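Local coordinates for protein GH18 chiitnase (Pseudoalteromonas aurantia, PDB 6K7Z) that probably hydrolyses internal glycosidic bonds of chitin as a family 18 endochitinase built on a TIM-barrel fold, at residues A[16-21]-A[260-265]. Numbering follows the deposited sequence.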
loop_
_atom_site.group_PDB
_atom_site.type_symbol
_atom_site.label_atom_id
_atom_site.label_comp_id
_atom_site.label_asym_id
_atom_site.label_seq_id
_atom_site.Cartn_x
_atom_site.Cartn_y
_atom_site.Cartn_z
ATOM N N ILE A 16 7.708 -1.864 -17.668
ATOM C CA ILE A 16 6.766 -2.389 -18.637
ATOM C C ILE A 16 6.615 -3.904 -18.536
ATOM O O ILE A 16 5.596 -4.439 -18.977
ATOM C CB ILE A 16 7.188 -1.959 -20.055
ATOM C CG1 ILE A 16 6.008 -2.094 -21.030
ATOM C CG2 ILE A 16 8.420 -2.727 -20.493
ATOM C CD1 ILE A 16 6.083 -1.159 -22.185
ATOM N N ASN A 17 7.597 -4.610 -17.952
ATOM C CA ASN A 17 7.455 -6.058 -17.763
ATOM C C ASN A 17 6.195 -6.406 -16.986
ATOM O O ASN A 17 5.637 -7.497 -17.169
ATOM C CB ASN A 17 8.680 -6.651 -17.045
ATOM C CG ASN A 17 9.897 -6.793 -17.965
ATOM O OD1 ASN A 17 10.019 -6.081 -18.960
ATOM N ND2 ASN A 17 10.803 -7.702 -17.623
ATOM N N ALA A 18 5.737 -5.509 -16.108
ATOM C CA ALA A 18 4.562 -5.807 -15.300
ATOM C C ALA A 18 3.308 -5.934 -16.153
ATOM O O ALA A 18 2.383 -6.655 -15.773
ATOM C CB ALA A 18 4.367 -4.735 -14.227
ATOM N N SER A 19 3.266 -5.260 -17.310
ATOM C CA SER A 19 2.099 -5.323 -18.187
ATOM C C SER A 19 1.835 -6.726 -18.722
ATOM O O SER A 19 0.712 -7.007 -19.153
ATOM C CB SER A 19 2.270 -4.358 -19.365
ATOM O OG SER A 19 3.231 -4.876 -20.271
ATOM N N GLU A 20 2.833 -7.611 -18.714
ATOM C CA GLU A 20 2.657 -8.968 -19.211
ATOM C C GLU A 20 2.580 -9.995 -18.091
ATOM O O GLU A 20 2.659 -11.195 -18.356
ATOM C CB GLU A 20 3.780 -9.328 -20.184
ATOM C CG GLU A 20 4.029 -8.261 -21.247
ATOM C CD GLU A 20 2.901 -8.114 -22.260
ATOM O OE1 GLU A 20 1.891 -8.841 -22.178
ATOM O OE2 GLU A 20 3.034 -7.242 -23.153
ATOM N N LEU A 21 2.425 -9.553 -16.853
ATOM C CA LEU A 21 2.379 -10.427 -15.698
ATOM C C LEU A 21 1.013 -10.334 -15.031
ATOM O O LEU A 21 0.254 -9.390 -15.286
ATOM C CB LEU A 21 3.496 -10.051 -14.714
ATOM C CG LEU A 21 4.844 -10.472 -15.299
ATOM C CD1 LEU A 21 5.975 -9.814 -14.518
ATOM C CD2 LEU A 21 4.972 -11.992 -15.273
ATOM N N TRP A 260 6.348 -6.639 -1.752
ATOM C CA TRP A 260 7.447 -5.690 -1.840
ATOM C C TRP A 260 8.641 -6.526 -2.274
ATOM O O TRP A 260 9.024 -7.437 -1.538
ATOM C CB TRP A 260 7.715 -5.005 -0.487
ATOM C CG TRP A 260 8.827 -4.004 -0.570
ATOM C CD1 TRP A 260 10.169 -4.244 -0.414
ATOM C CD2 TRP A 260 8.702 -2.616 -0.896
ATOM N NE1 TRP A 260 10.881 -3.078 -0.594
ATOM C CE2 TRP A 260 10.003 -2.064 -0.892
ATOM C CE3 TRP A 260 7.613 -1.780 -1.167
ATOM C CZ2 TRP A 260 10.245 -0.710 -1.162
ATOM C CZ3 TRP A 260 7.851 -0.445 -1.433
ATOM C CH2 TRP A 260 9.157 0.081 -1.433
ATOM N N GLN A 261 9.200 -6.301 -3.457
ATOM C CA GLN A 261 8.747 -5.341 -4.452
ATOM C C GLN A 261 8.989 -5.939 -5.837
ATOM O O GLN A 261 9.692 -6.952 -5.970
ATOM C CB GLN A 261 9.489 -4.003 -4.308
ATOM C CG GLN A 261 11.014 -4.109 -4.463
ATOM C CD GLN A 261 11.684 -2.744 -4.560
ATOM O OE1 GLN A 261 11.310 -1.916 -5.394
ATOM N NE2 GLN A 261 12.666 -2.500 -3.694
ATOM N N PHE A 262 8.438 -5.278 -6.861
ATOM C CA PHE A 262 8.406 -5.827 -8.217
ATOM C C PHE A 262 9.783 -6.269 -8.709
ATOM O O PHE A 262 9.944 -7.380 -9.234
ATOM C CB PHE A 262 7.806 -4.781 -9.161
ATOM C CG PHE A 262 7.770 -5.220 -10.586
ATOM C CD1 PHE A 262 6.812 -6.132 -11.019
ATOM C CD2 PHE A 262 8.707 -4.742 -11.490
ATOM C CE1 PHE A 262 6.792 -6.556 -12.335
ATOM C CE2 PHE A 262 8.687 -5.148 -12.814
ATOM C CZ PHE A 262 7.728 -6.047 -13.242
ATOM N N SER A 263 10.788 -5.408 -8.575
ATOM C CA SER A 263 12.067 -5.695 -9.229
ATOM C C SER A 263 12.872 -6.776 -8.524
ATOM O O SER A 263 13.982 -7.097 -8.972
ATOM C CB SER A 263 12.898 -4.419 -9.335
ATOM O OG SER A 263 12.450 -3.642 -10.433
ATOM N N SER A 264 12.348 -7.354 -7.453
ATOM C CA SER A 264 13.005 -8.479 -6.802
ATOM C C SER A 264 12.561 -9.828 -7.353
ATOM O O SER A 264 13.136 -10.854 -6.968
ATOM C CB SER A 264 12.730 -8.450 -5.301
ATOM O OG SER A 264 13.289 -7.301 -4.717
ATOM N N ASP A 265 11.558 -9.854 -8.225
ATOM C CA ASP A 265 10.930 -11.095 -8.684
ATOM C C ASP A 265 11.455 -11.449 -10.071
ATOM O O ASP A 265 10.987 -10.920 -11.081
ATOM C CB ASP A 265 9.417 -10.963 -8.707
ATOM C CG ASP A 265 8.746 -12.196 -9.251
ATOM O OD1 ASP A 265 9.410 -13.268 -9.291
ATOM O OD2 ASP A 265 7.561 -12.105 -9.625
#
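F262 reaches A18, N17 and L21 with one end of its ring, a worked example of how one aromatic side chain packs the last loop of a TIM barrel against part of the first. Residues 260-265 follow strand 256-260, whereas 16-21 belong to the loop between strands 3-8 and 25-33; strands 3-8 and 256-260 pair in parallel, closing the barrel. From CB the side chain heads for the other loop, with CG placed opposite the backbone N (chi1 178°), and the ring continues in that direction. The leading atoms CE1 and CZ do the touching. CE1 lies 3.6 Å from A18 CB and 4.0 Å from L21 CD1, the leucine side chain crossing the phenylalanine at a slant. CZ comes within 3.5 Å of A18 N, approached obliquely, and meets N17 CB at the ring edge, close to its plane, at 4.0 Å. The 16-21 turn is braced from within: I16 O accepts both S19 N and S19 OG, the hydroxyl bond measuring 2.7 Å. A18 also touches M65 of helix 56-67, and F262 touches V13 and, on strand 3-8, T6. Between 16-21 and the ring the contact is chiefly apolar, A18 N adding a touch without an assigned hydrogen bond, and probably rests on dispersion and burial; hydrogen bonds from Q261 and S263 to N9, S10 and V13 probably help place the loops.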